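Local coordinates for AvrPib protein (Magnaporthe oryzae, PDB 5Z1V) that probably acts as a secreted MAX-fold effector of the rice blast fungus whose avirulence function depends on a positively charged patch and a stabilized hydrophobic core, at residues Pro30-Phe44 with Ser47-Tyr61. Numbering follows the deposited sequence.
Sequences PKGESREFNIRGKYF and SVSDDGTPSISGSKY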
ATOM      1  N   PRO A  30      -5.779  -1.130   6.234  1.00 15.72           N
ATOM      2  CA  PRO A  30      -6.487  -2.311   6.738  1.00 17.10           C
ATOM      3  C   PRO A  30      -6.906  -3.238   5.610  1.00 20.14           C
ATOM      4  O   PRO A  30      -7.221  -2.806   4.494  1.00 15.60           O
ATOM      5  CB  PRO A  30      -7.710  -1.724   7.453  1.00 20.07           C
ATOM      6  CG  PRO A  30      -7.908  -0.390   6.833  1.00 24.07           C
ATOM      7  CD  PRO A  30      -6.546   0.110   6.441  1.00 21.28           C
ATOM      8  N   LYS A  31      -6.909  -4.536   5.923  1.00 18.35           N
ATOM      9  CA  LYS A  31      -7.416  -5.531   4.990  1.00 20.75           C
ATOM     10  C   LYS A  31      -8.816  -5.171   4.523  1.00 15.71           C
ATOM     11  O   LYS A  31      -9.681  -4.801   5.322  1.00 22.10           O
ATOM     12  CB  LYS A  31      -7.438  -6.919   5.636  1.00 21.16           C
ATOM     13  CG  LYS A  31      -6.103  -7.601   5.718  1.00 24.58           C
ATOM     14  CD  LYS A  31      -6.276  -9.011   6.245  1.00 24.36           C
ATOM     15  CE  LYS A  31      -4.948  -9.751   6.320  1.00 28.98           C
ATOM     16  NZ  LYS A  31      -5.123 -11.100   6.930  1.00 39.87           N
ATOM     17  N   GLY A  32      -9.046  -5.312   3.225  1.00 16.48           N
ATOM     18  CA  GLY A  32     -10.344  -5.055   2.655  1.00 20.80           C
ATOM     19  C   GLY A  32     -10.654  -3.601   2.423  1.00 20.91           C
ATOM     20  O   GLY A  32     -11.817  -3.265   2.171  1.00 21.36           O
ATOM     21  N   GLU A  33      -9.655  -2.723   2.476  1.00 16.95           N
ATOM     22  CA  GLU A  33      -9.931  -1.292   2.392  1.00 15.19           C
ATOM     23  C   GLU A  33      -8.915  -0.628   1.477  1.00 11.30           C
ATOM     24  O   GLU A  33      -7.930  -1.245   1.060  1.00 13.41           O
ATOM     25  CB  GLU A  33      -9.908  -0.620   3.771  1.00 19.11           C
ATOM     26  CG  GLU A  33     -11.134  -0.960   4.635  1.00 24.12           C
ATOM     27  CD  GLU A  33     -11.134  -0.218   5.953  1.00 33.40           C
ATOM     28  OE1 GLU A  33     -10.691   0.944   5.976  1.00 34.10           O
ATOM     29  OE2 GLU A  33     -11.562  -0.792   6.975  1.00 36.59           O
ATOM     30  N   SER A  34      -9.180   0.645   1.173  1.00 12.27           N
ATOM     31  CA  SER A  34      -8.328   1.482   0.322  1.00 11.62           C
ATOM     32  C   SER A  34      -8.064   2.800   1.029  1.00 13.04           C
ATOM     33  O   SER A  34      -8.936   3.330   1.716  1.00 14.41           O
ATOM     34  CB  SER A  34      -8.981   1.774  -1.039  1.00 16.12           C
ATOM     35  OG  SER A  34      -9.323   0.582  -1.724  1.00 17.04           O
ATOM     36  N   ARG A  35      -6.848   3.317   0.862  1.00 10.87           N
ATOM     37  CA  ARG A  35      -6.456   4.596   1.436  1.00 13.35           C
ATOM     38  C   ARG A  35      -5.688   5.407   0.401  1.00 10.95           C
ATOM     39  O   ARG A  35      -5.003   4.852  -0.450  1.00 12.41           O
ATOM     40  CB  ARG A  35      -5.604   4.400   2.698  1.00 12.30           C
ATOM     41  CG  ARG A  35      -6.367   3.794   3.866  1.00 17.20           C
ATOM     42  CD  ARG A  35      -7.530   4.689   4.313  1.00 18.96           C
ATOM     43  NE  ARG A  35      -8.182   4.144   5.506  1.00 21.87           N
ATOM     44  CZ  ARG A  35      -9.280   3.389   5.495  1.00 22.36           C
ATOM     45  NH1 ARG A  35      -9.884   3.090   4.355  1.00 17.22           N
ATOM     46  NH2 ARG A  35      -9.789   2.934   6.637  1.00 26.36           N
ATOM     47  N   GLU A  36      -5.796   6.736   0.491  1.00 14.17           N
ATOM     48  CA  GLU A  36      -5.053   7.666  -0.360  1.00 13.52           C
ATOM     49  C   GLU A  36      -3.720   8.051   0.279  1.00 11.28           C
ATOM     50  O   GLU A  36      -3.644   8.308   1.480  1.00 11.99           O
ATOM     51  CB  GLU A  36      -5.880   8.936  -0.584  1.00 18.50           C
ATOM     52  CG  GLU A  36      -5.525   9.756  -1.816  1.00 21.57           C
ATOM     53  CD  GLU A  36      -5.975   9.090  -3.105  1.00 22.91           C
ATOM     54  OE1 GLU A  36      -5.445   9.455  -4.172  1.00 25.05           O
ATOM     55  OE2 GLU A  36      -6.858   8.202  -3.045  1.00 21.26           O
ATOM     56  N   PHE A  37      -2.681   8.139  -0.540  1.00  9.44           N
ATOM     57  CA  PHE A  37      -1.380   8.621  -0.104  1.00 10.40           C
ATOM     58  C   PHE A  37      -0.810   9.564  -1.142  1.00 11.98           C
ATOM     59  O   PHE A  37      -0.984   9.360  -2.345  1.00 12.99           O
ATOM     60  CB  PHE A  37      -0.388   7.474   0.126  1.00 12.70           C
ATOM     61  CG  PHE A  37      -0.806   6.560   1.207  1.00 12.44           C
ATOM     62  CD1 PHE A  37      -0.464   6.822   2.514  1.00 11.35           C
ATOM     63  CD2 PHE A  37      -1.581   5.453   0.921  1.00 10.75           C
ATOM     64  CE1 PHE A  37      -0.897   5.987   3.540  1.00 10.99           C
ATOM     65  CE2 PHE A  37      -2.002   4.615   1.916  1.00 14.69           C
ATOM     66  CZ  PHE A  37      -1.659   4.883   3.240  1.00 13.19           C
ATOM     67  N   ASN A  38      -0.098  10.583  -0.670  1.00 10.64           N
ATOM     68  CA  ASN A  38       0.715  11.437  -1.518  1.00 11.66           C
ATOM     69  C   ASN A  38       2.149  10.905  -1.471  1.00 11.48           C
ATOM     70  O   ASN A  38       2.801  10.942  -0.423  1.00 11.01           O
ATOM     71  CB  ASN A  38       0.640  12.879  -1.009  1.00 10.29           C
ATOM     72  CG  ASN A  38       1.349  13.870  -1.910  1.00 16.70           C
ATOM     73  OD1 ASN A  38       2.504  13.678  -2.281  1.00 16.14           O
ATOM     74  ND2 ASN A  38       0.670  14.963  -2.229  1.00 21.30           N
ATOM     75  N   ILE A  39       2.643  10.402  -2.590  1.00  9.44           N
ATOM     76  CA  ILE A  39       4.006   9.898  -2.661  1.00 10.95           C
ATOM     77  C   ILE A  39       4.758  10.807  -3.608  1.00  9.15           C
ATOM     78  O   ILE A  39       4.400  10.904  -4.789  1.00 11.53           O
ATOM     79  CB  ILE A  39       4.069   8.438  -3.129  1.00 10.05           C
ATOM     80  CG1 ILE A  39       3.122   7.534  -2.321  1.00 11.16           C
ATOM     81  CG2 ILE A  39       5.507   7.938  -3.019  1.00  9.72           C
ATOM     82  CD1 ILE A  39       3.401   7.492  -0.854  1.00 13.74           C
ATOM     83  N   ARG A  40       5.770  11.503  -3.072  1.00 11.53           N
ATOM     84  CA  ARG A  40       6.631  12.415  -3.833  1.00 12.52           C
ATOM     85  C   ARG A  40       5.818  13.385  -4.694  1.00 11.59           C
ATOM     86  O   ARG A  40       6.198  13.717  -5.819  1.00 17.95           O
ATOM     87  CB  ARG A  40       7.654  11.645  -4.684  1.00 11.59           C
ATOM     88  CG  ARG A  40       8.484  10.602  -3.915  1.00 13.66           C
ATOM     89  CD  ARG A  40       9.349  11.226  -2.800  1.00 18.83           C
ATOM     90  NE  ARG A  40      10.157  10.219  -2.090  1.00 15.99           N
ATOM     91  CZ  ARG A  40      11.421   9.951  -2.388  1.00 14.07           C
ATOM     92  NH1 ARG A  40      12.021  10.617  -3.366  1.00 15.49           N
ATOM     93  NH2 ARG A  40      12.081   9.024  -1.717  1.00 10.12           N
ATOM     94  N   GLY A  41       4.706  13.870  -4.153  1.00 11.51           N
ATOM     95  CA  GLY A  41       3.920  14.879  -4.832  1.00 15.77           C
ATOM     96  C   GLY A  41       2.805  14.377  -5.729  1.00 16.48           C
ATOM     97  O   GLY A  41       2.139  15.196  -6.372  1.00 18.59           O
ATOM     98  N   LYS A  42       2.581  13.073  -5.812  1.00 12.15           N
ATOM     99  CA  LYS A  42       1.482  12.533  -6.601  1.00 14.01           C
ATOM    100  C   LYS A  42       0.567  11.723  -5.692  1.00 12.06           C
ATOM    101  O   LYS A  42       1.023  11.099  -4.739  1.00 11.83           O
ATOM    102  CB  LYS A  42       1.994  11.634  -7.737  1.00 15.02           C
ATOM    103  CG  LYS A  42       2.836  12.336  -8.772  1.00 18.59           C
ATOM    104  CD  LYS A  42       1.974  13.070  -9.782  1.00 22.96           C
ATOM    105  CE  LYS A  42       2.822  14.011 -10.646  1.00 24.28           C
ATOM    106  NZ  LYS A  42       3.083  15.311  -9.954  1.00 21.21           N
ATOM    107  N   TYR A  43      -0.725  11.709  -5.997  1.00 12.16           N
ATOM    108  CA  TYR A  43      -1.652  10.937  -5.195  1.00 13.05           C
ATOM    109  C   TYR A  43      -1.853   9.540  -5.771  1.00 13.23           C
ATOM    110  O   TYR A  43      -1.926   9.350  -6.990  1.00 13.90           O
ATOM    111  CB  TYR A  43      -2.997  11.652  -5.084  1.00 11.52           C
ATOM    112  CG  TYR A  43      -2.940  12.888  -4.220  1.00 16.38           C
ATOM    113  CD1 TYR A  43      -3.045  12.798  -2.836  1.00 21.96           C
ATOM    114  CD2 TYR A  43      -2.762  14.136  -4.787  1.00 22.48           C
ATOM    115  CE1 TYR A  43      -2.985  13.933  -2.038  1.00 23.15           C
ATOM    116  CE2 TYR A  43      -2.711  15.273  -4.001  1.00 24.35           C
ATOM    117  CZ  TYR A  43      -2.820  15.164  -2.637  1.00 25.19           C
ATOM    118  OH  TYR A  43      -2.762  16.309  -1.873  1.00 29.05           O
ATOM    119  N   PHE A  44      -1.968   8.572  -4.865  1.00 11.83           N
ATOM    120  CA  PHE A  44      -2.138   7.162  -5.173  1.00 11.94           C
ATOM    121  C   PHE A  44      -3.158   6.553  -4.230  1.00  9.49           C
ATOM    122  O   PHE A  44      -3.197   6.894  -3.050  1.00 12.97           O
ATOM    123  CB  PHE A  44      -0.824   6.404  -5.015  1.00  9.54           C
ATOM    124  CG  PHE A  44       0.234   6.874  -5.937  1.00 10.18           C
ATOM    125  CD1 PHE A  44       1.093   7.890  -5.563  1.00 12.65           C
ATOM    126  CD2 PHE A  44       0.368   6.299  -7.191  1.00 13.70           C
ATOM    127  CE1 PHE A  44       2.078   8.332  -6.419  1.00 11.04           C
ATOM    128  CE2 PHE A  44       1.357   6.731  -8.056  1.00 15.80           C
ATOM    129  CZ  PHE A  44       2.214   7.755  -7.670  1.00 13.13           C
ATOM    130  N   SER A  47      -4.778  -0.215  -2.011  1.00 11.99           N
ATOM    131  CA  SER A  47      -5.852  -1.084  -1.547  1.00 10.83           C
ATOM    132  C   SER A  47      -5.261  -2.388  -1.042  1.00 12.25           C
ATOM    133  O   SER A  47      -4.297  -2.892  -1.615  1.00 11.18           O
ATOM    134  CB  SER A  47      -6.847  -1.381  -2.685  1.00 13.27           C
ATOM    135  OG  SER A  47      -7.314  -0.182  -3.273  1.00 21.23           O
ATOM    136  N   VAL A  48      -5.814  -2.929   0.037  1.00 10.84           N
ATOM    137  CA  VAL A  48      -5.452  -4.261   0.514  1.00 11.79           C
ATOM    138  C   VAL A  48      -6.697  -5.133   0.437  1.00 10.83           C
ATOM    139  O   VAL A  48      -7.754  -4.770   0.978  1.00 12.53           O
ATOM    140  CB  VAL A  48      -4.890  -4.244   1.944  1.00 10.55           C
ATOM    141  CG1 VAL A  48      -4.511  -5.655   2.362  1.00  9.78           C
ATOM    142  CG2 VAL A  48      -3.669  -3.314   2.019  1.00 11.53           C
ATOM    143  N   SER A  49      -6.584  -6.257  -0.278  1.00 10.84           N
ATOM    144  CA  SER A  49      -7.698  -7.177  -0.433  0.72 13.99           C
ATOM    145  C   SER A  49      -7.905  -7.985   0.843  1.00 12.99           C
ATOM    146  O   SER A  49      -7.080  -7.973   1.757  1.00 11.53           O
ATOM    147  CB  SER A  49      -7.454  -8.113  -1.618  0.72 11.04           C
ATOM    148  OG  SER A  49      -7.287  -7.380  -2.818  0.72 10.08           O
ATOM    149  N   ASP A  50      -9.026  -8.718   0.882  1.00 11.69           N
ATOM    150  CA  ASP A  50      -9.315  -9.622   1.994  1.00 15.27           C
ATOM    151  C   ASP A  50      -8.125 -10.518   2.321  1.00 15.37           C
ATOM    152  O   ASP A  50      -7.854 -10.807   3.493  1.00 15.20           O
ATOM    153  CB  ASP A  50     -10.520 -10.510   1.665  1.00 14.97           C
ATOM    154  CG  ASP A  50     -11.859  -9.798   1.791  1.00 18.06           C
ATOM    155  OD1 ASP A  50     -12.903 -10.499   1.711  1.00 17.56           O
ATOM    156  OD2 ASP A  50     -11.875  -8.561   1.967  1.00 24.72           O
ATOM    157  N   ASP A  51      -7.419 -10.995   1.297  1.00 13.84           N
ATOM    158  CA  ASP A  51      -6.336 -11.939   1.505  1.00 11.92           C
ATOM    159  C   ASP A  51      -5.018 -11.252   1.820  1.00 10.57           C
ATOM    160  O   ASP A  51      -3.988 -11.922   1.867  1.00 13.57           O
ATOM    161  CB  ASP A  51      -6.197 -12.882   0.291  1.00 10.02           C
ATOM    162  CG  ASP A  51      -5.745 -12.167  -0.993  1.00 13.91           C
ATOM    163  OD1 ASP A  51      -5.372 -10.971  -0.937  1.00 12.30           O
ATOM    164  OD2 ASP A  51      -5.725 -12.819  -2.070  1.00  9.32           O
ATOM    165  N   GLY A  52      -5.032  -9.933   2.030  1.00 11.85           N
ATOM    166  CA  GLY A  52      -3.837  -9.202   2.391  1.00 13.66           C
ATOM    167  C   GLY A  52      -3.007  -8.716   1.219  1.00 11.17           C
ATOM    168  O   GLY A  52      -2.016  -7.998   1.436  1.00 10.47           O
ATOM    169  N   THR A  53      -3.377  -9.085  -0.010  1.00 11.66           N
ATOM    170  CA  THR A  53      -2.633  -8.635  -1.187  1.00  9.30           C
ATOM    171  C   THR A  53      -2.885  -7.157  -1.442  1.00 10.81           C
ATOM    172  O   THR A  53      -4.046  -6.732  -1.521  1.00 11.19           O
ATOM    173  CB  THR A  53      -3.052  -9.420  -2.428  1.00 11.75           C
ATOM    174  OG1 THR A  53      -2.970 -10.826  -2.160  1.00 20.63           O
ATOM    175  CG2 THR A  53      -2.141  -9.080  -3.573  1.00 11.16           C
ATOM    176  N   PRO A  54      -1.847  -6.354  -1.625  1.00 11.48           N
ATOM    177  CA  PRO A  54      -2.049  -4.946  -1.949  1.00 11.18           C
ATOM    178  C   PRO A  54      -2.044  -4.681  -3.450  1.00 11.33           C
ATOM    179  O   PRO A  54      -1.531  -5.461  -4.258  1.00 10.80           O
ATOM    180  CB  PRO A  54      -0.840  -4.278  -1.278  1.00  9.72           C
ATOM    181  CG  PRO A  54       0.248  -5.302  -1.460  1.00 11.83           C
ATOM    182  CD  PRO A  54      -0.443  -6.649  -1.282  1.00 13.94           C
ATOM    183  N   SER A  55      -2.627  -3.538  -3.797  1.00 10.15           N
ATOM    184  CA  SER A  55      -2.574  -2.977  -5.138  1.00 10.85           C
ATOM    185  C   SER A  55      -2.425  -1.464  -5.017  1.00 11.43           C
ATOM    186  O   SER A  55      -2.691  -0.873  -3.966  1.00 11.69           O
ATOM    187  CB  SER A  55      -3.816  -3.359  -5.944  1.00 14.31           C
ATOM    188  OG  SER A  55      -4.985  -2.982  -5.246  1.00 17.24           O
ATOM    189  N   ILE A  56      -1.963  -0.832  -6.091  1.00  9.34           N
ATOM    190  CA  ILE A  56      -1.799   0.611  -6.084  1.00  9.26           C
ATOM    191  C   ILE A  56      -2.242   1.127  -7.444  1.00 11.89           C
ATOM    192  O   ILE A  56      -2.108   0.445  -8.464  1.00 12.31           O
ATOM    193  CB  ILE A  56      -0.343   1.030  -5.721  1.00 10.40           C
ATOM    194  CG1 ILE A  56      -0.220   2.542  -5.509  1.00  8.40           C
ATOM    195  CG2 ILE A  56       0.665   0.533  -6.761  1.00 11.12           C
ATOM    196  CD1 ILE A  56       1.163   2.966  -4.914  1.00 11.75           C
ATOM    197  N   SER A  57      -2.849   2.304  -7.435  1.00  7.99           N
ATOM    198  CA  SER A  57      -3.153   3.024  -8.658  1.00 10.65           C
ATOM    199  C   SER A  57      -1.875   3.543  -9.315  1.00 12.43           C
ATOM    200  O   SER A  57      -0.777   3.482  -8.758  1.00 13.52           O
ATOM    201  CB  SER A  57      -4.096   4.181  -8.351  1.00 12.35           C
ATOM    202  OG  SER A  57      -3.477   5.109  -7.461  1.00 11.31           O
ATOM    203  N   GLY A  58      -2.029   4.080 -10.526  1.00 13.76           N
ATOM    204  CA  GLY A  58      -0.904   4.657 -11.238  1.00 10.46           C
ATOM    205  C   GLY A  58       0.027   3.617 -11.831  1.00 14.63           C
ATOM    206  O   GLY A  58      -0.218   2.408 -11.799  1.00 16.34           O
ATOM    207  N   SER A  59       1.127   4.110 -12.397  1.00 11.42           N
ATOM    208  CA  SER A  59       2.111   3.237 -13.020  1.00 14.81           C
ATOM    209  C   SER A  59       3.535   3.432 -12.514  1.00 15.48           C
ATOM    210  O   SER A  59       4.404   2.628 -12.867  1.00 17.21           O
ATOM    211  CB  SER A  59       2.085   3.415 -14.548  1.00 20.11           C
ATOM    212  OG  SER A  59       2.352   4.754 -14.920  1.00 18.75           O
ATOM    213  N   LYS A  60       3.796   4.443 -11.684  1.00 14.96           N
ATOM    214  CA  LYS A  60       5.157   4.711 -11.224  1.00 10.34           C
ATOM    215  C   LYS A  60       5.655   3.641 -10.267  1.00 13.25           C
ATOM    216  O   LYS A  60       6.866   3.378 -10.220  1.00 14.03           O
ATOM    217  CB  LYS A  60       5.212   6.059 -10.510  1.00 16.32           C
ATOM    218  CG  LYS A  60       6.513   6.819 -10.667  1.00 24.85           C
ATOM    219  CD  LYS A  60       6.518   8.068  -9.792  1.00 21.83           C
ATOM    220  CE  LYS A  60       5.184   8.824  -9.810  1.00 28.08           C
ATOM    221  NZ  LYS A  60       4.548   9.039 -11.135  1.00 37.69           N
ATOM    222  N   TYR A  61       4.748   3.051  -9.475  1.00 13.26           N
ATOM    223  CA  TYR A  61       5.102   2.159  -8.381  1.00 10.87           C
ATOM    224  C   TYR A  61       4.329   0.854  -8.482  1.00 12.04           C
ATOM    225  O   TYR A  61       3.281   0.772  -9.124  1.00 13.02           O
ATOM    226  CB  TYR A  61       4.798   2.798  -7.014  1.00  9.98           C
ATOM    227  CG  TYR A  61       5.429   4.147  -6.833  1.00 11.50           C
ATOM    228  CD1 TYR A  61       6.804   4.283  -6.881  1.00 10.92           C
ATOM    229  CD2 TYR A  61       4.651   5.285  -6.613  1.00 11.70           C
ATOM    230  CE1 TYR A  61       7.403   5.511  -6.733  1.00 10.33           C
ATOM    231  CE2 TYR A  61       5.245   6.532  -6.451  1.00 11.18           C
ATOM    232  CZ  TYR A  61       6.627   6.631  -6.505  1.00 12.64           C
ATOM    233  OH  TYR A  61       7.246   7.847  -6.350  1.00 13.47           O
TER
HETATM  234  O   HOH W   1      -6.223 -12.374   5.086  1.00 30.94           O
HETATM  235  O   HOH W   2      -2.373   7.065  -8.909  1.00 14.89           O
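Phe44 is the main bump of this contact, and its hollow is walled by Ile56, Ser57, Gly58, Lys60 and Tyr61. Tyr61 comes in obliquely, its CD2 over one face of the phenyl ring near the rim and CE2 within 3.5 Å of Phe44 CZ, with the two planes inclined at 59°. Round the rim of the phenyl, near its plane, lie Ser57 O, 3.4 Å from Phe44 CD2, and the Lys60 methylene CE, while Ile56 brings CG1 to within 3.9 Å of Phe44 CB. Ile56 reaches the phenylalanine because its CG1 is swung away from the backbone N (chi1 -171°). The far end of the tyrosine fits against the 39–42 turn, where Ile39 CG2 touches Tyr61 CE2 at 3.7 Å and Arg40 CG rests near the hydroxyl. Water joins Ser57 OG to Tyr43 O; Ser57 OG is also hydrogen-bonded to the backbone N of Thr45.

At the other end, Ser34 and Ser47 form a non-hydrogen-bonded antiparallel pair, and Ser34 OG and Ser47 OG share a 2.6 Å hydrogen bond that either could donate. Next to it, Val48 N gives Glu33 O a nearly straight 2.9 Å bond. Lys31, extended beyond CG, runs along the 49–52 turn, its CD 3.6 Å from Asp50 O.

The contact thus spans the antiparallel sheet 33–39, 42–48, 54–56 of the MAX-effector β-sandwich; behind it, Val48 packs on Thr13 and Val29, and Tyr61 on Ile17, of the facing strands 13–19 and 22–29.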